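Local atomic coordinates of TfuB1 (Thermobifida fusca, PDB entry 6JX3), a protein that binds the leader peptide of a lasso peptide precursor and probably serves as the recognition element that brings this substrate to the biosynthetic machinery. Residues T48-L51 and I52-L56; A66-L69 and T70-E74; T89-E93 and N94-L98. All blocks are in the same frame, centred on the assembly; numbering follows the deposited sequence. Where two conformers were deposited one is given.

Contact 1. Residues T48-L51 and I52-L56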
ATOM      1  N   THR A  48      -5.256   6.072   1.558  1.00 18.54           N
ATOM      2  CA  THR A  48      -3.996   6.297   2.259  0.52 18.04           C
ATOM      3  C   THR A  48      -2.986   5.209   1.931  1.00 15.34           C
ATOM      4  O   THR A  48      -1.808   5.486   1.700  1.00 17.65           O
ATOM      5  CB  THR A  48      -4.247   6.350   3.762  0.52 21.22           C
ATOM      6  OG1 THR A  48      -5.285   7.299   4.035  0.52 21.15           O
ATOM      7  CG2 THR A  48      -2.980   6.746   4.500  0.52 18.17           C
ATOM      8  N   ALA A  49      -3.436   3.952   1.923  1.00 15.59           N
ATOM      9  CA  ALA A  49      -2.526   2.867   1.565  1.00 14.31           C
ATOM     10  C   ALA A  49      -1.989   3.052   0.154  1.00 16.01           C
ATOM     11  O   ALA A  49      -0.795   2.849  -0.100  1.00 15.20           O
ATOM     12  CB  ALA A  49      -3.233   1.511   1.694  1.00 13.44           C
ATOM     13  N   ALA A  50      -2.852   3.467  -0.777  1.00 14.31           N
ATOM     14  CA  ALA A  50      -2.409   3.670  -2.154  1.00 15.32           C
ATOM     15  C   ALA A  50      -1.381   4.784  -2.234  1.00 15.50           C
ATOM     16  O   ALA A  50      -0.387   4.672  -2.960  1.00 17.45           O
ATOM     17  CB  ALA A  50      -3.606   3.987  -3.046  1.00 17.32           C
ATOM     18  N   LEU A  51      -1.616   5.869  -1.492  1.00 15.60           N
ATOM     19  CA  LEU A  51      -0.695   6.999  -1.474  1.00 18.93           C
ATOM     20  C   LEU A  51       0.666   6.581  -0.942  1.00 16.93           C
ATOM     21  O   LEU A  51       1.706   6.947  -1.504  1.00 17.58           O
ATOM     22  CB  LEU A  51      -1.304   8.097  -0.606  1.00 22.04           C
ATOM     23  CG  LEU A  51      -0.700   9.478  -0.422  1.00 39.54           C
ATOM     24  CD1 LEU A  51      -0.181  10.045  -1.730  1.00 39.42           C
ATOM     25  CD2 LEU A  51      -1.796  10.359   0.157  1.00 40.10           C
ATOM     26  N   ILE A  52       0.674   5.786   0.127  1.00 15.31           N
ATOM     27  CA  ILE A  52       1.930   5.319   0.697  1.00 11.99           C
ATOM     28  C   ILE A  52       2.673   4.442  -0.298  1.00 13.21           C
ATOM     29  O   ILE A  52       3.876   4.620  -0.531  1.00 15.18           O
ATOM     30  CB  ILE A  52       1.676   4.567   2.015  1.00 13.06           C
ATOM     31  CG1 ILE A  52       1.120   5.523   3.073  1.00 16.15           C
ATOM     32  CG2 ILE A  52       2.966   3.898   2.494  1.00 14.24           C
ATOM     33  CD1 ILE A  52       0.542   4.817   4.293  1.00 17.97           C
ATOM     34  N   VAL A  53       1.973   3.466  -0.886  1.00 12.69           N
ATOM     35  CA  VAL A  53       2.637   2.553  -1.810  1.00 12.94           C
ATOM     36  C   VAL A  53       3.181   3.318  -3.013  1.00 13.55           C
ATOM     37  O   VAL A  53       4.310   3.077  -3.458  1.00 15.40           O
ATOM     38  CB  VAL A  53       1.687   1.430  -2.243  1.00 13.17           C
ATOM     39  CG1 VAL A  53       2.307   0.630  -3.389  1.00 16.90           C
ATOM     40  CG2 VAL A  53       1.393   0.513  -1.051  1.00 12.78           C
ATOM     41  N   GLN A  54       2.386   4.241  -3.561  1.00 13.27           N
ATOM     42  CA  GLN A  54       2.858   5.019  -4.704  1.00 15.32           C
ATOM     43  C   GLN A  54       4.125   5.797  -4.363  1.00 14.27           C
ATOM     44  O   GLN A  54       5.063   5.845  -5.161  1.00 17.94           O
ATOM     45  CB  GLN A  54       1.760   5.967  -5.188  1.00 21.81           C
ATOM     46  CG  GLN A  54       0.652   5.251  -5.943  1.00 24.17           C
ATOM     47  CD  GLN A  54      -0.667   6.000  -5.892  1.00 42.03           C
ATOM     48  OE1 GLN A  54      -0.742   7.121  -5.382  1.00 40.09           O
ATOM     49  NE2 GLN A  54      -1.720   5.377  -6.412  1.00 36.82           N
ATOM     50  N   ARG A  55       4.186   6.393  -3.169  1.00 14.39           N
ATOM     51  CA  ARG A  55       5.376   7.168  -2.828  0.96 11.29           C
ATOM     52  C   ARG A  55       6.564   6.262  -2.546  1.00 16.82           C
ATOM     53  O   ARG A  55       7.699   6.597  -2.903  1.00 17.15           O
ATOM     54  CB  ARG A  55       5.086   8.077  -1.637  1.00 15.68           C
ATOM     55  CG  ARG A  55       4.235   9.284  -2.015  1.00 24.17           C
ATOM     56  CD  ARG A  55       4.172  10.288  -0.881  0.73 24.15           C
ATOM     57  NE  ARG A  55       5.510  10.573  -0.377  0.20 25.17           N
ATOM     58  CZ  ARG A  55       6.145  11.728  -0.541  0.46 31.47           C
ATOM     59  NH1 ARG A  55       5.565  12.730  -1.195  0.95 35.40           N
ATOM     60  NH2 ARG A  55       7.363  11.876  -0.050  1.00 33.24           N
ATOM     61  N   LEU A  56       6.328   5.096  -1.934  1.00 14.20           N
ATOM     62  CA  LEU A  56       7.428   4.151  -1.754  1.00 15.85           C
ATOM     63  C   LEU A  56       7.967   3.670  -3.097  1.00 17.26           C
ATOM     64  O   LEU A  56       9.184   3.540  -3.275  1.00 16.36           O
ATOM     65  CB  LEU A  56       6.978   2.973  -0.892  1.00 16.23           C
ATOM     66  CG  LEU A  56       6.700   3.319   0.572  1.00 13.98           C
ATOM     67  CD1 LEU A  56       6.199   2.077   1.300  1.00 14.51           C
ATOM     68  CD2 LEU A  56       7.931   3.879   1.275  1.00 16.46           C
TER
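A chi1 of -52° puts CG2 of Thr48 opposite the backbone N and turns it to Ile52, whose chain stretches out beyond CG1 (chi2 167°); CG2 of Thr48 and CD1 of Ile52 meet at 4.0 Å, the two side chains slanting across each other. The same torsion leaves Thr48 OG1 beside its own backbone N, where it is hydrogen-bonded to the backbone of the bound peptide. CG1 of Ile52 passes 3.2 Å from Thr48 O. Two turns of helix 47-57 supply the frame: Ile52 N reaches Thr48 O at 3.0 Å, Val53 N reaches Ala49 O at 2.9 Å, and Gln54 N and Arg55 N bond likewise to Ala50 O and Leu51 O, with N-H...O angles of at least 155°. In the PqqD-like fold, of the helix-turn-helix clan, this helix follows the three-stranded sheet and packs against both later helices. Ile52 touches Val65 and Leu87, as well as an apolar side chain of the peptide. Val53 sends CG2 back to within 3.3 Å of Ala49 O and packs on Leu91, Met32 and Phe17. On the partly exposed flank, CD1 of Leu51 approaches CD of Arg55 to 4.4 Å, and both side chains rest on Phe68.

Contact 2. Residues A66-L69 and T70-E74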
ATOM      1  N   ALA A  66       6.201   9.391   5.932  1.00 13.69           N
ATOM      2  CA  ALA A  66       5.646   9.840   7.205  1.00 16.13           C
ATOM      3  C   ALA A  66       5.572  11.360   7.252  1.00 17.64           C
ATOM      4  O   ALA A  66       4.569  11.928   7.699  1.00 16.84           O
ATOM      5  CB  ALA A  66       6.480   9.303   8.371  1.00 15.08           C
ATOM      6  N   GLN A  67       6.623  12.029   6.773  1.00 18.18           N
ATOM      7  CA  GLN A  67       6.632  13.490   6.748  1.00 19.58           C
ATOM      8  C   GLN A  67       5.517  14.018   5.867  1.00 20.78           C
ATOM      9  O   GLN A  67       4.829  14.983   6.222  1.00 21.35           O
ATOM     10  CB  GLN A  67       7.987  13.991   6.247  1.00 19.28           C
ATOM     11  CG  GLN A  67       8.180  15.506   6.341  1.00 25.48           C
ATOM     12  CD  GLN A  67       7.871  16.058   7.720  1.00 41.22           C
ATOM     13  OE1 GLN A  67       8.308  15.511   8.736  1.00 47.10           O
ATOM     14  NE2 GLN A  67       7.102  17.143   7.765  1.00 50.53           N
ATOM     15  N   PHE A  68       5.321  13.391   4.710  1.00 16.22           N
ATOM     16  CA  PHE A  68       4.224  13.775   3.834  1.00 20.51           C
ATOM     17  C   PHE A  68       2.887  13.601   4.538  1.00 21.43           C
ATOM     18  O   PHE A  68       2.059  14.520   4.562  1.00 21.87           O
ATOM     19  CB  PHE A  68       4.273  12.946   2.554  1.00 19.11           C
ATOM     20  CG  PHE A  68       2.989  12.953   1.789  1.00 26.38           C
ATOM     21  CD1 PHE A  68       2.666  14.006   0.958  1.00 41.55           C
ATOM     22  CD2 PHE A  68       2.102  11.907   1.916  1.00 29.35           C
ATOM     23  CE1 PHE A  68       1.476  14.009   0.265  1.00 37.79           C
ATOM     24  CE2 PHE A  68       0.914  11.915   1.242  1.00 35.80           C
ATOM     25  CZ  PHE A  68       0.600  12.962   0.414  1.00 33.43           C
ATOM     26  N   LEU A  69       2.665  12.428   5.144  1.00 17.91           N
ATOM     27  CA  LEU A  69       1.369  12.179   5.765  1.00 16.01           C
ATOM     28  C   LEU A  69       1.069  13.206   6.848  1.00 17.21           C
ATOM     29  O   LEU A  69      -0.055  13.702   6.934  1.00 19.79           O
ATOM     30  CB  LEU A  69       1.310  10.764   6.341  1.00 17.22           C
ATOM     31  CG  LEU A  69       1.261   9.626   5.321  1.00 15.16           C
ATOM     32  CD1 LEU A  69       1.230   8.316   6.061  1.00 17.59           C
ATOM     33  CD2 LEU A  69       0.022   9.755   4.427  1.00 21.09           C
ATOM     34  N   THR A  70       2.056  13.536   7.686  1.00 18.65           N
ATOM     35  CA  THR A  70       1.793  14.493   8.757  0.63 23.36           C
ATOM     36  C   THR A  70       1.563  15.892   8.217  1.00 26.02           C
ATOM     37  O   THR A  70       0.821  16.673   8.825  1.00 27.20           O
ATOM     38  CB  THR A  70       2.933  14.509   9.773  0.63 23.50           C
ATOM     39  OG1 THR A  70       4.124  15.052   9.179  0.63 21.74           O
ATOM     40  CG2 THR A  70       3.194  13.119  10.229  0.63 24.12           C
ATOM     41  N   SER A  71       2.167  16.225   7.079  1.00 24.72           N
ATOM     42  CA  SER A  71       1.980  17.557   6.527  1.00 26.85           C
ATOM     43  C   SER A  71       0.662  17.691   5.786  1.00 28.55           C
ATOM     44  O   SER A  71       0.157  18.810   5.636  1.00 33.21           O
ATOM     45  CB  SER A  71       3.146  17.904   5.600  1.00 28.44           C
ATOM     46  OG  SER A  71       3.012  17.243   4.356  1.00 30.86           O
ATOM     47  N   GLU A  72       0.078  16.578   5.346  1.00 24.06           N
ATOM     48  CA  GLU A  72      -1.123  16.594   4.528  1.00 25.99           C
ATOM     49  C   GLU A  72      -2.371  16.152   5.263  1.00 27.10           C
ATOM     50  O   GLU A  72      -3.475  16.538   4.865  1.00 24.36           O
ATOM     51  CB  GLU A  72      -0.936  15.694   3.305  1.00 29.25           C
ATOM     52  CG  GLU A  72       0.086  16.241   2.336  1.00 39.81           C
ATOM     53  CD  GLU A  72      -0.244  17.652   1.902  1.00 42.41           C
ATOM     54  OE1 GLU A  72      -1.378  17.867   1.426  1.00 39.06           O
ATOM     55  OE2 GLU A  72       0.626  18.540   2.047  1.00 46.89           O
ATOM     56  N   TYR A  73      -2.220  15.345   6.310  1.00 19.97           N
ATOM     57  CA  TYR A  73      -3.347  14.736   6.995  1.00 16.84           C
ATOM     58  C   TYR A  73      -3.255  14.992   8.487  1.00 16.83           C
ATOM     59  O   TYR A  73      -2.189  15.284   9.036  1.00 19.17           O
ATOM     60  CB  TYR A  73      -3.415  13.223   6.780  1.00 17.96           C
ATOM     61  CG  TYR A  73      -3.648  12.823   5.356  1.00 20.78           C
ATOM     62  CD1 TYR A  73      -2.597  12.760   4.453  1.00 26.94           C
ATOM     63  CD2 TYR A  73      -4.917  12.523   4.912  1.00 24.08           C
ATOM     64  CE1 TYR A  73      -2.817  12.401   3.141  1.00 28.62           C
ATOM     65  CE2 TYR A  73      -5.147  12.158   3.606  1.00 30.04           C
ATOM     66  CZ  TYR A  73      -4.099  12.099   2.726  1.00 34.38           C
ATOM     67  OH  TYR A  73      -4.346  11.738   1.425  1.00 37.35           O
ATOM     68  N   GLU A  74      -4.401  14.835   9.145  1.00 19.76           N
ATOM     69  CA  GLU A  74      -4.480  14.986  10.594  1.00 19.67           C
ATOM     70  C   GLU A  74      -4.003  13.698  11.258  1.00 16.82           C
ATOM     71  O   GLU A  74      -4.778  12.872  11.746  1.00 21.11           O
ATOM     72  CB  GLU A  74      -5.900  15.343  10.993  1.00 22.95           C
ATOM     73  CG  GLU A  74      -6.279  16.683  10.441  1.00 19.59           C
ATOM     74  CD  GLU A  74      -7.742  16.970  10.619  1.00 28.04           C
ATOM     75  OE1 GLU A  74      -8.526  16.001  10.734  1.00 31.57           O
ATOM     76  OE2 GLU A  74      -8.092  18.161  10.629  1.00 29.79           O
TER
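Thr70 N bonds to Ala66 O at 3.0 Å as in a regular helix, but the winding changes toward the end: Glu72 N is only weakly held by Phe68 O and meets Leu69 O from above its carbonyl plane, while Tyr73 N closes on that same oxygen at 2.8 Å as Tyr73 leaves helical angles. Two hydroxyls turn back onto the helix they stand on. Thr70 OG1, lodged between its own N and carbonyl carbon (chi1 68°), donates to Gln67 O at 3.0 Å; Ser71 N arrives at that acceptor from the same face of the carbonyl. Ser71 OG does likewise one residue on, donating to Phe68 O at 2.9 Å. Chi1 of -68° swings CG of Glu72, seen to bind zinc in crystals of this protein, back to 3.3 Å from CE1 of Phe68; a bend at chi2 then turns the carboxylate, its plane 19° from that of the ring. CB of Glu72 stands over one face of the Phe68 ring, off toward its rim. Tyr73 presents an edge to Leu69, with Leu69 O in its plane, and CD1 of Tyr73 packs on CD2 of Leu69 at 4.0 Å. CE1 of Tyr73 lies 4.2 Å from CE2 of Phe68, and Leu51 of helix 47-57 touches both rings. The bound peptide uses this helix end too: Thr70 O and Tyr73 O each accept a hydrogen bond from a basic side chain of the peptide. Because Gln67 O and Phe68 O each accept from a hydroxyl as well as from backbone N-H groups, the last carbonyls of the helix stay engaged where its regular bonding weakens.

Contact 3. Residues T89-E93 and N94-L98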
ATOM      1  N   THR A  89       4.642  -4.133   6.241  1.00 13.34           N
ATOM      2  CA  THR A  89       4.665  -5.489   6.767  1.00 15.02           C
ATOM      3  C   THR A  89       3.527  -6.318   6.190  1.00 15.39           C
ATOM      4  O   THR A  89       3.725  -7.484   5.816  1.00 16.57           O
ATOM      5  CB  THR A  89       4.598  -5.445   8.295  1.00 18.21           C
ATOM      6  OG1 THR A  89       5.830  -4.904   8.798  1.00 16.71           O
ATOM      7  CG2 THR A  89       4.358  -6.845   8.877  1.00 22.06           C
ATOM      8  N   SER A  90       2.333  -5.719   6.067  1.00 14.46           N
ATOM      9  CA  SER A  90       1.196  -6.467   5.533  1.00 16.14           C
ATOM     10  C   SER A  90       1.385  -6.759   4.049  1.00 17.78           C
ATOM     11  O   SER A  90       1.017  -7.839   3.564  1.00 18.67           O
ATOM     12  CB  SER A  90      -0.101  -5.699   5.769  1.00 17.79           C
ATOM     13  OG  SER A  90      -1.221  -6.438   5.294  1.00 23.44           O
ATOM     14  N   LEU A  91       1.965  -5.810   3.314  1.00 13.00           N
ATOM     15  CA  LEU A  91       2.236  -6.056   1.902  1.00 14.33           C
ATOM     16  C   LEU A  91       3.241  -7.181   1.723  1.00 16.76           C
ATOM     17  O   LEU A  91       3.121  -7.980   0.787  1.00 16.91           O
ATOM     18  CB  LEU A  91       2.731  -4.778   1.234  1.00 14.09           C
ATOM     19  CG  LEU A  91       1.637  -3.717   1.148  1.00 15.04           C
ATOM     20  CD1 LEU A  91       2.270  -2.390   0.750  1.00 15.60           C
ATOM     21  CD2 LEU A  91       0.579  -4.140   0.139  1.00 21.64           C
ATOM     22  N   LYS A  92       4.237  -7.272   2.612  1.00 14.78           N
ATOM     23  CA  LYS A  92       5.175  -8.386   2.531  1.00 14.88           C
ATOM     24  C   LYS A  92       4.517  -9.685   2.974  1.00 18.28           C
ATOM     25  O   LYS A  92       4.684 -10.726   2.321  1.00 20.03           O
ATOM     26  CB  LYS A  92       6.414  -8.088   3.372  1.00 15.40           C
ATOM     27  CG  LYS A  92       7.246  -6.967   2.800  1.00 14.14           C
ATOM     28  CD  LYS A  92       8.285  -6.447   3.800  1.00 20.30           C
ATOM     29  CE  LYS A  92       9.142  -5.362   3.145  1.00 20.05           C
ATOM     30  NZ  LYS A  92      10.111  -4.757   4.116  1.00 25.16           N
ATOM     31  N   GLU A  93       3.754  -9.631   4.070  1.00 14.50           N
ATOM     32  CA  GLU A  93       3.055 -10.806   4.587  1.00 18.23           C
ATOM     33  C   GLU A  93       2.194 -11.443   3.509  1.00 21.38           C
ATOM     34  O   GLU A  93       2.178 -12.672   3.337  1.00 20.85           O
ATOM     35  CB  GLU A  93       2.188 -10.400   5.786  1.00 19.44           C
ATOM     36  CG  GLU A  93       1.115 -11.425   6.161  1.00 24.41           C
ATOM     37  CD  GLU A  93       1.723 -12.700   6.711  1.00 21.99           C
ATOM     38  OE1 GLU A  93       2.915 -12.658   7.083  1.00 23.02           O
ATOM     39  OE2 GLU A  93       1.007 -13.735   6.774  1.00 23.41           O
ATOM     40  N   ASN A  94       1.470 -10.618   2.773  1.00 17.77           N
ATOM     41  CA  ASN A  94       0.475 -11.109   1.836  1.00 16.87           C
ATOM     42  C   ASN A  94       1.030 -11.299   0.434  1.00 18.64           C
ATOM     43  O   ASN A  94       0.261 -11.578  -0.493  1.00 24.73           O
ATOM     44  CB  ASN A  94      -0.724 -10.172   1.842  1.00 18.91           C
ATOM     45  CG  ASN A  94      -1.484 -10.240   3.142  1.00 33.07           C
ATOM     46  OD1 ASN A  94      -1.444  -9.316   3.956  1.00 32.80           O
ATOM     47  ND2 ASN A  94      -2.148 -11.366   3.369  1.00 27.69           N
ATOM     48  N   GLY A  95       2.343 -11.188   0.267  1.00 17.08           N
ATOM     49  CA  GLY A  95       2.967 -11.571  -0.985  1.00 18.37           C
ATOM     50  C   GLY A  95       2.946 -10.527  -2.069  1.00 19.46           C
ATOM     51  O   GLY A  95       3.151 -10.865  -3.236  1.00 18.18           O
ATOM     52  N   MET A  96       2.713  -9.261  -1.725  1.00 12.03           N
ATOM     53  CA  MET A  96       2.746  -8.217  -2.737  1.00 13.39           C
ATOM     54  C   MET A  96       4.090  -7.516  -2.817  1.00 14.96           C
ATOM     55  O   MET A  96       4.467  -7.043  -3.891  1.00 15.99           O
ATOM     56  CB  MET A  96       1.646  -7.193  -2.459  1.00 15.64           C
ATOM     57  CG  MET A  96       0.286  -7.685  -2.923  1.00 17.90           C
ATOM     58  SD  MET A  96      -1.033  -6.735  -2.177  1.00 26.15           S
ATOM     59  CE  MET A  96      -1.083  -7.484  -0.553  1.00 22.25           C
ATOM     60  N   ALA A  97       4.817  -7.451  -1.710  1.00 14.19           N
ATOM     61  CA  ALA A  97       6.091  -6.750  -1.647  1.00 17.29           C
ATOM     62  C   ALA A  97       7.218  -7.718  -1.312  1.00 16.67           C
ATOM     63  O   ALA A  97       7.037  -8.652  -0.520  1.00 18.38           O
ATOM     64  CB  ALA A  97       6.065  -5.635  -0.600  1.00 16.26           C
ATOM     65  N   LEU A  98       8.387  -7.460  -1.896  1.00 16.61           N
ATOM     66  CA  LEU A  98       9.571  -8.259  -1.610  1.00 17.21           C
ATOM     67  C   LEU A  98      10.100  -7.930  -0.215  1.00 23.12           C
ATOM     68  O   LEU A  98       9.986  -6.793   0.245  1.00 22.19           O
ATOM     69  CB  LEU A  98      10.651  -7.974  -2.647  1.00 19.75           C
ATOM     70  CG  LEU A  98      10.435  -8.577  -4.035  1.00 20.45           C
ATOM     71  CD1 LEU A  98      11.433  -7.958  -4.997  1.00 24.01           C
ATOM     72  CD2 LEU A  98      10.605 -10.089  -3.986  1.00 18.66           C
TER
HETATM   73  O   HOH W   1       5.771 -10.752  -0.172  1.00 29.31           O
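The amide of Asn94 and the carboxylate of Glu93 are flat groups set almost square to each other, their planes 86° apart; the amide turns back against Ser90, beside both the carbonyl oxygen and OG. Asn94 N itself bonds to Ser90 O at 2.9 Å, the last ordinary turn before the helix ends. With an alanine here, that backbone bond could remain, but Ser90 OG would probably lose its nearby amide and a gap would open where Asn94 packs on Trp43 and on an apolar side chain of the bound peptide. What follows is a Schellman motif. Gly95, the C-prime residue, takes a positive phi of 84°, and Gly95 N bonds to Lys92 O at 3.1 Å from above the carbonyl plane. Met96 N meets Leu91 O at 2.8 Å, nearly in line with the C=O bond, and Ala97 N comes to the same oxygen from well out of its plane. The reversal also joins apolar groups: the terminal bend of Met96 (chi3 -79°) sets CE 3.8 Å from CD2 of Leu91, with SD alongside, and CB of Ala97 packs 3.9 Å from CB of Leu91. Phe17 covers both Leu91 and Ala97. A water donates to Lys92 O and Ala97 O, bridging helix and outgoing chain, and Lys92 CA makes a CA-H...O contact with Ala97 O at 3.6 Å. Close by, Glu22 and Asp36 bind a zinc ion. Carbonyls that a continuing helix would have bonded are thus taken up by the returning chain and by water, so the C-terminal end of helix 77-93 is closed by backbone bonds and a water, with Leu91, Met96 and Ala97 packing next to them.

In the fold
Along the chain the three contacts come in series, one on each helix of the PqqD-like domain: contact 1 within helix 47-57, contact 2 at the end of helix 62-72, contact 3 where helix 77-93 gives way to a loop. Contact 1 is the central one, about 4 Å from the chain's centre; its own centre lies about 12 Å from that of contact 2 and about 14 Å from that of contact 3, and it touches both. Contacts 2 and 3 sit on opposite sides of the chain's centre, their centres about 23 Å apart and nearest atoms about 12 Å apart. Helix 47-57 thus ties the two ends together, and all three contacts reach the bound leader peptide.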